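Local coordinates for protein putative pectin lyase (Geobacillus virus E2, PDB 7CHU) that probably serves as a trimeric tailspike of a thermophilic bacteriophage, its pectate-lyase-like beta-helix suggesting recognition or cleavage of polysaccharide on the host surface, at residues V189-I194 against L212-V217; F158-S163 against C170-E175; V240-G245 against V268-T273; D248-L253 against R277-N282. One frame throughout, in Å; residues are numbered along the deposited sequence.

The four contacts sample successive rungs of one pectate-lyase-like parallel beta-helix. Along the chain contact 2 closes first and contact 1 follows; contacts 3 and 4 then alternate their segments, since 248-253 and 277-282 follow strands 240-243 and 268-271, the first running into strand 251-256. The centres of contacts 1 and 2 are about 8 Å apart, both strands of contact 2 (156-160 and 169-175) being neighbours of strand 187-195 of contact 1. Contact 1 continues into contact 3, about 10 Å away between centres, where strands 212-215 and 240-243 are neighbours. Contact 4, its centre about 9 Å from that of contact 3, is hydrogen-bonded to it. Contacts 2 and 4, about 18 Å apart between centres, both reach the second subunit of the trimer.

Contact 1: V189-I194 against L212-V217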
loop_
_atom_site.group_PDB
_atom_site.type_symbol
_atom_site.label_atom_id
_atom_site.label_comp_id
_atom_site.label_asym_id
_atom_site.label_seq_id
_atom_site.Cartn_x
_atom_site.Cartn_y
_atom_site.Cartn_z
ATOM N N VAL A 189 5.999 1.521 24.830
ATOM C CA VAL A 189 6.898 0.499 24.309
ATOM C C VAL A 189 8.181 1.198 23.918
ATOM O O VAL A 189 8.143 2.235 23.242
ATOM C CB VAL A 189 6.307 -0.232 23.082
ATOM C CG1 VAL A 189 7.343 -1.179 22.464
ATOM C CG2 VAL A 189 5.015 -0.953 23.445
ATOM N N SER A 190 9.308 0.633 24.330
ATOM C CA SER A 190 10.627 1.129 23.965
ATOM C C SER A 190 11.360 0.082 23.150
ATOM O O SER A 190 11.466 -1.073 23.581
ATOM C CB SER A 190 11.446 1.474 25.210
ATOM O OG SER A 190 12.665 2.091 24.850
ATOM N N LEU A 191 11.913 0.505 22.010
ATOM C CA LEU A 191 12.660 -0.350 21.092
ATOM C C LEU A 191 14.045 0.247 20.877
ATOM O O LEU A 191 14.167 1.434 20.557
ATOM C CB LEU A 191 11.936 -0.499 19.730
ATOM C CG LEU A 191 10.450 -0.898 19.692
ATOM C CD1 LEU A 191 9.940 -1.059 18.226
ATOM C CD2 LEU A 191 10.189 -2.186 20.475
ATOM N N LYS A 192 15.091 -0.565 21.050
ATOM C CA LYS A 192 16.445 -0.045 20.903
ATOM C C LYS A 192 17.360 -1.139 20.386
ATOM O O LYS A 192 17.367 -2.239 20.945
ATOM C CB LYS A 192 16.991 0.487 22.237
ATOM C CG LYS A 192 18.437 0.997 22.151
ATOM C CD LYS A 192 18.823 1.755 23.406
ATOM C CE LYS A 192 20.255 2.249 23.323
ATOM N NZ LYS A 192 20.568 3.175 24.467
ATOM N N LYS A 193 18.124 -0.824 19.340
ATOM C CA LYS A 193 19.122 -1.731 18.761
ATOM C C LYS A 193 18.481 -3.049 18.331
ATOM O O LYS A 193 18.987 -4.148 18.587
ATOM C CB LYS A 193 20.292 -1.951 19.722
ATOM C CG LYS A 193 21.229 -0.741 19.770
ATOM C CD LYS A 193 22.357 -0.964 20.785
ATOM C CE LYS A 193 23.196 0.287 20.984
ATOM N NZ LYS A 193 23.966 0.593 19.764
ATOM N N ILE A 194 17.339 -2.922 17.664
ATOM C CA ILE A 194 16.542 -4.054 17.219
ATOM C C ILE A 194 16.670 -4.152 15.709
ATOM O O ILE A 194 16.726 -3.128 15.018
ATOM C CB ILE A 194 15.069 -3.880 17.636
ATOM C CG1 ILE A 194 14.906 -4.042 19.141
ATOM C CG2 ILE A 194 14.143 -4.808 16.867
ATOM C CD1 ILE A 194 13.462 -3.760 19.560
ATOM N N LEU A 212 5.590 5.340 21.771
ATOM C CA LEU A 212 6.518 4.346 21.250
ATOM C C LEU A 212 7.853 5.057 21.064
ATOM O O LEU A 212 7.938 6.039 20.323
ATOM C CB LEU A 212 5.988 3.756 19.936
ATOM C CG LEU A 212 6.844 2.825 19.087
ATOM C CD1 LEU A 212 7.098 1.529 19.863
ATOM C CD2 LEU A 212 6.142 2.536 17.757
ATOM N N TYR A 213 8.870 4.622 21.790
ATOM C CA TYR A 213 10.212 5.184 21.675
ATOM C C TYR A 213 11.072 4.217 20.882
ATOM O O TYR A 213 11.054 3.001 21.140
ATOM C CB TYR A 213 10.829 5.445 23.056
ATOM C CG TYR A 213 12.254 5.965 22.977
ATOM C CD1 TYR A 213 12.514 7.301 22.660
ATOM C CD2 TYR A 213 13.327 5.127 23.195
ATOM C CE1 TYR A 213 13.806 7.767 22.571
ATOM C CE2 TYR A 213 14.635 5.589 23.101
ATOM C CZ TYR A 213 14.860 6.909 22.793
ATOM O OH TYR A 213 16.149 7.373 22.697
ATOM N N ILE A 214 11.809 4.745 19.913
ATOM C CA ILE A 214 12.533 3.939 18.934
ATOM C C ILE A 214 13.919 4.551 18.780
ATOM O O ILE A 214 14.043 5.724 18.421
ATOM C CB ILE A 214 11.794 3.893 17.573
ATOM C CG1 ILE A 214 10.440 3.178 17.723
ATOM C CG2 ILE A 214 12.630 3.209 16.485
ATOM C CD1 ILE A 214 9.568 3.226 16.434
ATOM N N GLU A 215 14.963 3.771 19.062
ATOM C CA GLU A 215 16.335 4.260 18.974
ATOM C C GLU A 215 17.188 3.224 18.267
ATOM O O GLU A 215 17.290 2.089 18.733
ATOM C CB GLU A 215 16.921 4.553 20.359
ATOM C CG GLU A 215 18.387 4.973 20.271
ATOM C CD GLU A 215 19.030 5.216 21.652
ATOM O OE1 GLU A 215 20.259 5.033 21.778
ATOM O OE2 GLU A 215 18.307 5.598 22.599
ATOM N N GLU A 216 17.787 3.614 17.149
ATOM C CA GLU A 216 18.655 2.755 16.356
ATOM C C GLU A 216 17.993 1.414 16.036
ATOM O O GLU A 216 18.524 0.341 16.326
ATOM C CB GLU A 216 20.006 2.553 17.055
ATOM C CG GLU A 216 21.102 2.157 16.063
ATOM C CD GLU A 216 22.342 1.594 16.747
ATOM O OE1 GLU A 216 22.764 2.170 17.795
ATOM O OE2 GLU A 216 22.890 0.578 16.240
ATOM N N VAL A 217 16.827 1.481 15.397
ATOM C CA VAL A 217 16.072 0.285 15.031
ATOM C C VAL A 217 16.091 0.146 13.516
ATOM O O VAL A 217 15.856 1.125 12.794
ATOM C CB VAL A 217 14.635 0.324 15.575
ATOM C CG1 VAL A 217 13.814 -0.823 14.981
ATOM C CG2 VAL A 217 14.669 0.228 17.097
HETATM O O HOH W 1 18.588 5.260 25.247
#
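L212 lies alongside V189 on the apolar face of two parallel strands, its CD1 3.8 Å from V189 CB. A second torsion of 65° turns CD1 toward strand 189-192, where it also meets L191 CG. Both backbone polar groups of Y213 bond to 189-194, N to V189 O and O to L191 N (2.8 Å). Its ring stands on the polar face, S190 OG near the ring plane beside CD2. At the far end Y213 OH donates to E215 OE2 at 2.8 Å, on the anti side of the carboxylate. I214 returns to the face of L191, the two touching loosely. E215 N binds L191 O, and E215 O takes K193 N. The E215 carboxylate runs beside the fully extended K192, with OE1 3.3 Å from K192 NZ in a salt bridge, while a water links OE2 to the same NZ; OE2 thus has two donors. E216 and K193 both adopt left-handed backbone angles, so the two strands turn the same corner in step. K193 bends at its last torsion (-68°) to place NZ 2.8 Å from E216 OE1, a salt bridge on the syn side; R168 holds OE2. V217 closes the segment, its CG2 3.9 Å from L191 CB and also against I194 CB. In the parallel beta-helix, strand 187-195 pairs on from here with strands 156-160 and 169-175, strand 212-215 pairs with 240-243, and I214 and V217 face L253 of strand 251-256.

Contact 2: F158-S163 against C170-E175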
loop_
_atom_site.group_PDB
_atom_site.type_symbol
_atom_site.label_atom_id
_atom_site.label_comp_id
_atom_site.label_asym_id
_atom_site.label_seq_id
_atom_site.Cartn_x
_atom_site.Cartn_y
_atom_site.Cartn_z
ATOM N N PHE A 158 7.030 -2.056 28.274
ATOM C CA PHE A 158 7.839 -3.104 27.661
ATOM C C PHE A 158 9.094 -2.456 27.098
ATOM O O PHE A 158 9.001 -1.623 26.191
ATOM C CB PHE A 158 7.087 -3.812 26.527
ATOM C CG PHE A 158 5.947 -4.662 26.981
ATOM C CD1 PHE A 158 6.137 -5.662 27.928
ATOM C CD2 PHE A 158 4.684 -4.489 26.430
ATOM C CE1 PHE A 158 5.078 -6.464 28.327
ATOM C CE2 PHE A 158 3.627 -5.287 26.822
ATOM C CZ PHE A 158 3.815 -6.268 27.771
ATOM N N GLU A 159 10.262 -2.897 27.577
ATOM C CA GLU A 159 11.552 -2.472 27.050
ATOM C C GLU A 159 12.167 -3.621 26.252
ATOM O O GLU A 159 12.511 -4.664 26.827
ATOM C CB GLU A 159 12.491 -2.034 28.187
ATOM C CG GLU A 159 13.796 -1.394 27.681
ATOM C CD GLU A 159 14.862 -1.150 28.788
ATOM O OE1 GLU A 159 14.971 -1.952 29.743
ATOM O OE2 GLU A 159 15.618 -0.160 28.689
ATOM N N PHE A 160 12.332 -3.418 24.941
ATOM C CA PHE A 160 13.076 -4.322 24.068
ATOM C C PHE A 160 14.439 -3.682 23.838
ATOM O O PHE A 160 14.522 -2.611 23.234
ATOM C CB PHE A 160 12.380 -4.545 22.713
ATOM C CG PHE A 160 11.023 -5.223 22.780
ATOM C CD1 PHE A 160 9.886 -4.494 23.113
ATOM C CD2 PHE A 160 10.884 -6.579 22.469
ATOM C CE1 PHE A 160 8.641 -5.108 23.154
ATOM C CE2 PHE A 160 9.649 -7.202 22.505
ATOM C CZ PHE A 160 8.524 -6.463 22.866
ATOM N N VAL A 161 15.506 -4.336 24.299
ATOM C CA VAL A 161 16.874 -3.843 24.122
ATOM C C VAL A 161 17.787 -5.050 24.315
ATOM O O VAL A 161 17.496 -5.882 25.178
ATOM C CB VAL A 161 17.198 -2.714 25.120
ATOM C CG1 VAL A 161 17.160 -3.226 26.586
ATOM C CG2 VAL A 161 18.561 -2.074 24.849
ATOM N N PRO A 162 18.883 -5.197 23.571
ATOM C CA PRO A 162 19.770 -6.340 23.819
ATOM C C PRO A 162 20.427 -6.212 25.180
ATOM O O PRO A 162 20.828 -5.121 25.589
ATOM C CB PRO A 162 20.810 -6.246 22.694
ATOM C CG PRO A 162 20.776 -4.768 22.267
ATOM C CD PRO A 162 19.330 -4.381 22.426
ATOM N N SER A 163 20.548 -7.345 25.886
ATOM C CA SER A 163 21.276 -7.309 27.149
ATOM C C SER A 163 22.723 -6.869 26.939
ATOM O O SER A 163 23.289 -6.179 27.789
ATOM C CB SER A 163 21.220 -8.678 27.831
ATOM O OG SER A 163 21.774 -9.691 26.996
ATOM N N CYS A 170 17.063 -9.330 17.551
ATOM C CA CYS A 170 16.456 -9.618 16.253
ATOM C C CYS A 170 15.124 -10.350 16.365
ATOM O O CYS A 170 14.907 -11.166 17.271
ATOM C CB CYS A 170 17.399 -10.441 15.370
ATOM S SG CYS A 170 18.949 -9.621 15.034
ATOM N N PHE A 171 14.233 -10.042 15.416
ATOM C CA PHE A 171 12.976 -10.776 15.224
ATOM C C PHE A 171 12.089 -10.741 16.467
ATOM O O PHE A 171 11.491 -11.753 16.837
ATOM C CB PHE A 171 13.242 -12.224 14.816
ATOM C CG PHE A 171 14.111 -12.368 13.592
ATOM C CD1 PHE A 171 13.583 -12.144 12.312
ATOM C CD2 PHE A 171 15.445 -12.736 13.717
ATOM C CE1 PHE A 171 14.386 -12.286 11.192
ATOM C CE2 PHE A 171 16.258 -12.894 12.602
ATOM C CZ PHE A 171 15.734 -12.665 11.340
ATOM N N VAL A 172 12.011 -9.591 17.133
ATOM C CA VAL A 172 11.087 -9.413 18.254
ATOM C C VAL A 172 9.814 -8.752 17.742
ATOM O O VAL A 172 9.762 -8.231 16.629
ATOM C CB VAL A 172 11.711 -8.597 19.411
ATOM C CG1 VAL A 172 12.831 -9.397 20.129
ATOM C CG2 VAL A 172 12.227 -7.252 18.901
ATOM N N GLY A 173 8.766 -8.771 18.554
ATOM C CA GLY A 173 7.532 -8.157 18.091
ATOM C C GLY A 173 6.445 -8.173 19.143
ATOM O O GLY A 173 6.560 -8.817 20.196
ATOM N N ILE A 174 5.383 -7.422 18.833
ATOM C CA ILE A 174 4.144 -7.385 19.595
ATOM C C ILE A 174 3.007 -7.577 18.595
ATOM O O ILE A 174 3.039 -7.006 17.500
ATOM C CB ILE A 174 3.968 -6.041 20.353
ATOM C CG1 ILE A 174 5.140 -5.781 21.326
ATOM C CG2 ILE A 174 2.620 -6.002 21.091
ATOM C CD1 ILE A 174 5.039 -4.463 22.064
ATOM N N GLU A 175 1.994 -8.355 18.976
ATOM C CA GLU A 175 0.808 -8.555 18.150
ATOM C C GLU A 175 -0.422 -8.607 19.041
ATOM O O GLU A 175 -0.394 -9.214 20.110
ATOM C CB GLU A 175 0.871 -9.850 17.318
ATOM C CG GLU A 175 2.070 -10.015 16.398
ATOM C CD GLU A 175 2.149 -11.447 15.827
ATOM O OE1 GLU A 175 1.084 -12.058 15.598
ATOM O OE2 GLU A 175 3.263 -11.979 15.633
#
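The G173 carbonyl oxygen comes to 4.1 Å from F160 CZ, the nearest polar approach of 170-175 to that ring; no hydrogen bond spans the two segments, and what joins them is apolar side-chain contact. The F160 ring carries nearly all of it. With CG beside the backbone N (chi1 -64°), the ring projects from its strand toward 170-175 and reaches both V172 and I174, which lie before and after the glycine. F160 CD2 touches V172 CB at 3.8 Å and CG2 at 3.9 Å, the two side chains sliding past each other from opposing directions. At the ring's other end I174 comes in at a slant: its CG1 is 3.8 Å from F160 CZ and its CD1 3.8 Å from F160 CE1. The same I174 CD1 also approaches F158, 4.4 Å from CD2, and so lies close to both phenylalanines. All five residues are buried, as expected for side chains filling the interior of a parallel beta-helix. The chain turns a corner at F158, and strands 156-160 and 169-175 face each other across this packing while each pairs with strand 187-195. From that strand L191 and I194 also meet F160, strand 128-130 adds I128 and I130 beside the phenylalanines, and L137 of strand 135-139 touches both phenylalanines.

Contact 3: V240-G245 against V268-T273; sequences VYIYNG and VYFDST
Strands 240-243 and 268-271 run parallel, their axes 4.8 Å apart at an angle of 14°, as consecutive rungs of a right-handed parallel beta-helix; Y269 N to V240 O, I242 N to Y269 O, D271 N to I242 O and N244 N to D271 O hold them in register. The face carrying I242 and F270 is apolar. I242 CD1 sits over the F270 ring in a CH-pi contact, 3.9 Å from its centroid, and V240 packs loosely on V268. On the other face Y241 and Y269 lie side by side with planes 7° apart, but the rings are slid so far that they barely overlap, Y241 CE2 being 3.4 Å from Y269 CD1. H238 stacks on Y269, and Y213 of the preceding rung touches Y241, so aromatic groups recur from rung to rung. Y241 OH points at D271 OD2; the hydrogen bond is modelled at 2.4 Å, a length short enough to be doubtful. The Y243 ring runs beside the same carboxylate, and G245 N lies 3.5 Å above the centre of that ring. N244 turns its amide to the loop beyond, ND2 bonding mainly to R277 O and only weakly to S272 O. The other oxygen of D271, OD1, closes an Asx turn: it accepts T273 N at 2.9 Å and, through its syn lone pair, T273 OG1 at 2.6 Å, while a water joins T273 OG1 to Y243 OH.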
loop_
_atom_site.group_PDB
_atom_site.type_symbol
_atom_site.label_atom_id
_atom_site.label_comp_id
_atom_site.label_asym_id
_atom_site.label_seq_id
_atom_site.Cartn_x
_atom_site.Cartn_y
_atom_site.Cartn_z
ATOM N N VAL A 240 5.147 8.841 18.647
ATOM C CA VAL A 240 6.246 7.956 18.257
ATOM C C VAL A 240 7.489 8.824 18.140
ATOM O O VAL A 240 7.463 9.843 17.445
ATOM C CB VAL A 240 5.982 7.249 16.914
ATOM C CG1 VAL A 240 7.173 6.327 16.554
ATOM C CG2 VAL A 240 4.699 6.455 16.970
ATOM N N TYR A 241 8.552 8.461 18.843
ATOM C CA TYR A 241 9.803 9.216 18.819
ATOM C C TYR A 241 10.881 8.312 18.236
ATOM O O TYR A 241 11.180 7.256 18.808
ATOM C CB TYR A 241 10.170 9.686 20.225
ATOM C CG TYR A 241 11.242 10.774 20.286
ATOM C CD1 TYR A 241 12.610 10.465 20.207
ATOM C CD2 TYR A 241 10.890 12.107 20.447
ATOM C CE1 TYR A 241 13.595 11.491 20.265
ATOM C CE2 TYR A 241 11.865 13.119 20.518
ATOM C CZ TYR A 241 13.197 12.803 20.418
ATOM O OH TYR A 241 14.120 13.818 20.492
ATOM N N ILE A 242 11.444 8.703 17.098
ATOM C CA ILE A 242 12.426 7.891 16.387
ATOM C C ILE A 242 13.763 8.624 16.452
ATOM O O ILE A 242 13.916 9.698 15.861
ATOM C CB ILE A 242 12.004 7.634 14.929
ATOM C CG1 ILE A 242 10.655 6.886 14.905
ATOM C CG2 ILE A 242 13.112 6.857 14.217
ATOM C CD1 ILE A 242 9.847 6.956 13.560
ATOM N N TYR A 243 14.731 8.042 17.170
ATOM C CA TYR A 243 16.031 8.652 17.436
ATOM C C TYR A 243 17.135 7.861 16.730
ATOM O O TYR A 243 17.078 6.633 16.656
ATOM C CB TYR A 243 16.270 8.672 18.960
ATOM C CG TYR A 243 17.516 9.369 19.459
ATOM C CD1 TYR A 243 17.977 10.550 18.871
ATOM C CD2 TYR A 243 18.204 8.872 20.555
ATOM C CE1 TYR A 243 19.123 11.194 19.348
ATOM C CE2 TYR A 243 19.343 9.502 21.046
ATOM C CZ TYR A 243 19.800 10.665 20.441
ATOM O OH TYR A 243 20.919 11.305 20.930
ATOM N N ASN A 244 18.134 8.546 16.189
ATOM C CA ASN A 244 19.204 7.767 15.574
ATOM C C ASN A 244 20.150 7.177 16.627
ATOM O O ASN A 244 20.703 6.090 16.410
ATOM C CB ASN A 244 19.970 8.597 14.516
ATOM C CG ASN A 244 20.530 9.937 15.042
ATOM O OD1 ASN A 244 20.143 10.465 16.084
ATOM N ND2 ASN A 244 21.417 10.516 14.251
ATOM N N GLY A 245 20.269 7.810 17.786
ATOM C CA GLY A 245 21.273 7.427 18.770
ATOM C C GLY A 245 22.655 7.941 18.413
ATOM O O GLY A 245 22.841 8.712 17.464
ATOM N N VAL A 268 4.426 11.809 15.099
ATOM C CA VAL A 268 5.691 11.191 14.730
ATOM C C VAL A 268 6.755 12.270 14.835
ATOM O O VAL A 268 6.609 13.336 14.232
ATOM C CB VAL A 268 5.650 10.632 13.300
ATOM C CG1 VAL A 268 7.047 10.259 12.835
ATOM C CG2 VAL A 268 4.701 9.442 13.221
ATOM N N TYR A 269 7.810 12.004 15.609
ATOM C CA TYR A 269 8.910 12.949 15.786
ATOM C C TYR A 269 10.214 12.231 15.453
ATOM O O TYR A 269 10.602 11.301 16.166
ATOM C CB TYR A 269 8.932 13.487 17.225
ATOM C CG TYR A 269 9.853 14.656 17.421
ATOM C CD1 TYR A 269 11.226 14.461 17.498
ATOM C CD2 TYR A 269 9.355 15.960 17.504
ATOM C CE1 TYR A 269 12.109 15.521 17.680
ATOM C CE2 TYR A 269 10.222 17.044 17.684
ATOM C CZ TYR A 269 11.598 16.812 17.782
ATOM O OH TYR A 269 12.479 17.850 17.946
ATOM N N PHE A 270 10.865 12.623 14.355
ATOM C CA PHE A 270 12.174 12.095 13.997
ATOM C C PHE A 270 13.235 13.003 14.604
ATOM O O PHE A 270 13.130 14.229 14.528
ATOM C CB PHE A 270 12.380 12.021 12.484
ATOM C CG PHE A 270 11.726 10.837 11.828
ATOM C CD1 PHE A 270 12.389 9.623 11.707
ATOM C CD2 PHE A 270 10.458 10.948 11.314
ATOM C CE1 PHE A 270 11.786 8.532 11.083
ATOM C CE2 PHE A 270 9.851 9.880 10.654
ATOM C CZ PHE A 270 10.497 8.674 10.540
ATOM N N ASP A 271 14.246 12.394 15.219
ATOM C CA ASP A 271 15.339 13.121 15.863
ATOM C C ASP A 271 16.634 12.516 15.338
ATOM O O ASP A 271 16.909 11.341 15.584
ATOM C CB ASP A 271 15.217 13.000 17.384
ATOM C CG ASP A 271 16.356 13.680 18.145
ATOM O OD1 ASP A 271 17.365 14.131 17.544
ATOM O OD2 ASP A 271 16.227 13.733 19.388
ATOM N N SER A 272 17.392 13.289 14.558
ATOM C CA SER A 272 18.648 12.817 13.981
ATOM C C SER A 272 19.846 13.507 14.623
ATOM O O SER A 272 20.936 13.527 14.036
ATOM C CB SER A 272 18.677 13.030 12.467
ATOM O OG SER A 272 17.883 12.067 11.767
ATOM N N THR A 273 19.666 14.052 15.820
ATOM C CA THR A 273 20.742 14.818 16.449
ATOM C C THR A 273 21.769 13.962 17.179
ATOM O O THR A 273 22.750 14.514 17.681
ATOM C CB THR A 273 20.191 15.828 17.447
ATOM O OG1 THR A 273 19.557 15.133 18.531
ATOM C CG2 THR A 273 19.223 16.820 16.755
HETATM O O HOH W 2 20.994 14.255 20.793
#

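Contact 4: D248-L253 against R277-N282; sequences DNSNRL and RRNGNN
N249 sets its CB against the carbonyl oxygens of R277 and R278, 3.4 Å from R278 O, and its ND2 donates to that same R278 O in a nearly straight bond of 2.7 Å (169°). N251 ND2 gives a hydrogen to N249 OD1, which fixes which way round the amide sits. Two other asparagines reach back from 277-282. N279 OD1 takes S250 N at 3.0 Å in the carbonyl plane, and N282 OD1 takes L253 N at 2.8 Å on a lone pair, with L253 CB resting 3.3 Å from the same oxygen. S250 O accepts G280 N at 3.1 Å and, weakly, N282 ND2. D248 and R277 form a long, purely electrostatic pair, OD1 3.7 Å from NH1, which has its stronger partner in S247. R252 and N281 share left-handed backbone angles, and a water connects R252 NH1 with N281 O and OD1, the latter also hydrogen-bonded to Y315 OH; R252 NH2 reaches G286 O of the second subunit. The asparagine-rich stretches follow strands 240-243 and 268-271 and run into strands 251-256 and 283-285, with S250 OG bound to Y243 O and V217 N, and L253 against I242.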
loop_
_atom_site.group_PDB
_atom_site.type_symbol
_atom_site.label_atom_id
_atom_site.label_comp_id
_atom_site.label_asym_id
_atom_site.label_seq_id
_atom_site.Cartn_x
_atom_site.Cartn_y
_atom_site.Cartn_z
ATOM N N ASP A 248 24.598 4.879 15.128
ATOM C CA ASP A 248 24.139 4.627 13.776
ATOM C C ASP A 248 22.828 5.377 13.571
ATOM O O ASP A 248 22.726 6.539 13.977
ATOM C CB ASP A 248 24.011 3.118 13.516
ATOM C CG ASP A 248 23.933 2.801 12.036
ATOM O OD1 ASP A 248 24.982 2.784 11.350
ATOM O OD2 ASP A 248 22.794 2.644 11.544
ATOM N N ASN A 249 21.808 4.744 12.999
ATOM C CA ASN A 249 20.554 5.459 12.803
ATOM C C ASN A 249 19.388 4.498 12.941
ATOM O O ASN A 249 19.573 3.294 13.107
ATOM C CB ASN A 249 20.539 6.169 11.444
ATOM C CG ASN A 249 20.334 5.213 10.265
ATOM O OD1 ASN A 249 20.305 3.997 10.427
ATOM N ND2 ASN A 249 20.188 5.777 9.059
ATOM N N SER A 250 18.175 5.037 12.853
ATOM C CA SER A 250 17.004 4.206 12.612
ATOM C C SER A 250 16.713 4.244 11.117
ATOM O O SER A 250 16.739 5.312 10.506
ATOM C CB SER A 250 15.795 4.711 13.404
ATOM O OG SER A 250 15.915 4.394 14.793
ATOM N N ASN A 251 16.453 3.084 10.526
ATOM C CA ASN A 251 16.206 3.033 9.094
ATOM C C ASN A 251 15.319 1.832 8.775
ATOM O O ASN A 251 15.265 0.856 9.534
ATOM C CB ASN A 251 17.528 2.989 8.302
ATOM C CG ASN A 251 18.251 1.683 8.466
ATOM O OD1 ASN A 251 17.874 0.695 7.846
ATOM N ND2 ASN A 251 19.278 1.655 9.335
ATOM N N ARG A 252 14.606 1.932 7.655
ATOM C CA ARG A 252 13.702 0.872 7.198
ATOM C C ARG A 252 12.666 0.503 8.261
ATOM O O ARG A 252 12.324 -0.670 8.444
ATOM C CB ARG A 252 14.498 -0.350 6.741
ATOM C CG ARG A 252 15.165 -0.151 5.384
ATOM C CD ARG A 252 14.104 -0.037 4.268
ATOM N NE ARG A 252 13.356 -1.279 4.128
ATOM C CZ ARG A 252 12.321 -1.454 3.307
ATOM N NH1 ARG A 252 11.919 -0.462 2.528
ATOM N NH2 ARG A 252 11.703 -2.641 3.248
ATOM N N LEU A 253 12.176 1.502 8.985
ATOM C CA LEU A 253 10.962 1.364 9.780
ATOM C C LEU A 253 9.760 1.564 8.859
ATOM O O LEU A 253 9.601 2.653 8.295
ATOM C CB LEU A 253 10.919 2.400 10.901
ATOM C CG LEU A 253 12.071 2.485 11.922
ATOM C CD1 LEU A 253 11.889 3.711 12.803
ATOM C CD2 LEU A 253 12.080 1.252 12.756
ATOM N N ARG A 277 25.024 10.151 11.431
ATOM C CA ARG A 277 24.227 9.269 10.591
ATOM C C ARG A 277 22.752 9.541 10.836
ATOM O O ARG A 277 22.225 9.228 11.911
ATOM C CB ARG A 277 24.585 7.824 10.882
ATOM C CG ARG A 277 25.940 7.467 10.353
ATOM C CD ARG A 277 26.407 6.127 10.883
ATOM N NE ARG A 277 27.732 5.843 10.352
ATOM C CZ ARG A 277 28.602 4.984 10.873
ATOM N NH1 ARG A 277 28.300 4.303 11.980
ATOM N NH2 ARG A 277 29.783 4.826 10.287
ATOM N N ARG A 278 22.097 10.142 9.850
ATOM C CA ARG A 278 20.725 10.585 10.023
ATOM C C ARG A 278 19.748 9.436 9.784
ATOM O O ARG A 278 20.044 8.488 9.054
ATOM C CB ARG A 278 20.428 11.754 9.078
ATOM C CG ARG A 278 21.349 12.975 9.329
ATOM C CD ARG A 278 21.289 13.987 8.178
ATOM N NE ARG A 278 19.913 14.181 7.709
ATOM C CZ ARG A 278 18.964 14.857 8.365
ATOM N NH1 ARG A 278 19.234 15.440 9.525
ATOM N NH2 ARG A 278 17.731 14.945 7.859
ATOM N N ASN A 279 18.599 9.515 10.457
ATOM C CA ASN A 279 17.507 8.590 10.205
ATOM C C ASN A 279 17.179 8.595 8.720
ATOM O O ASN A 279 17.188 9.645 8.058
ATOM C CB ASN A 279 16.278 8.974 11.041
ATOM C CG ASN A 279 16.536 8.822 12.552
ATOM O OD1 ASN A 279 17.176 7.863 12.993
ATOM N ND2 ASN A 279 16.029 9.755 13.337
ATOM N N GLY A 280 16.914 7.414 8.179
ATOM C CA GLY A 280 16.706 7.332 6.742
ATOM C C GLY A 280 15.842 6.165 6.324
ATOM O O GLY A 280 15.754 5.147 7.015
ATOM N N ASN A 281 15.206 6.324 5.164
ATOM C CA ASN A 281 14.546 5.211 4.486
ATOM C C ASN A 281 13.448 4.580 5.338
ATOM O O ASN A 281 13.212 3.376 5.294
ATOM C CB ASN A 281 15.568 4.169 4.040
ATOM C CG ASN A 281 15.873 4.286 2.573
ATOM O OD1 ASN A 281 15.008 4.002 1.720
ATOM N ND2 ASN A 281 17.089 4.730 2.253
ATOM N N ASN A 282 12.735 5.407 6.079
ATOM C CA ASN A 282 11.568 4.959 6.815
ATOM C C ASN A 282 10.307 5.319 6.046
ATOM O O ASN A 282 10.314 6.249 5.246
ATOM C CB ASN A 282 11.592 5.587 8.188
ATOM C CG ASN A 282 12.896 5.284 8.891
ATOM O OD1 ASN A 282 13.162 4.117 9.192
ATOM N ND2 ASN A 282 13.742 6.310 9.097
HETATM O O HOH W 3 12.649 2.420 2.679
#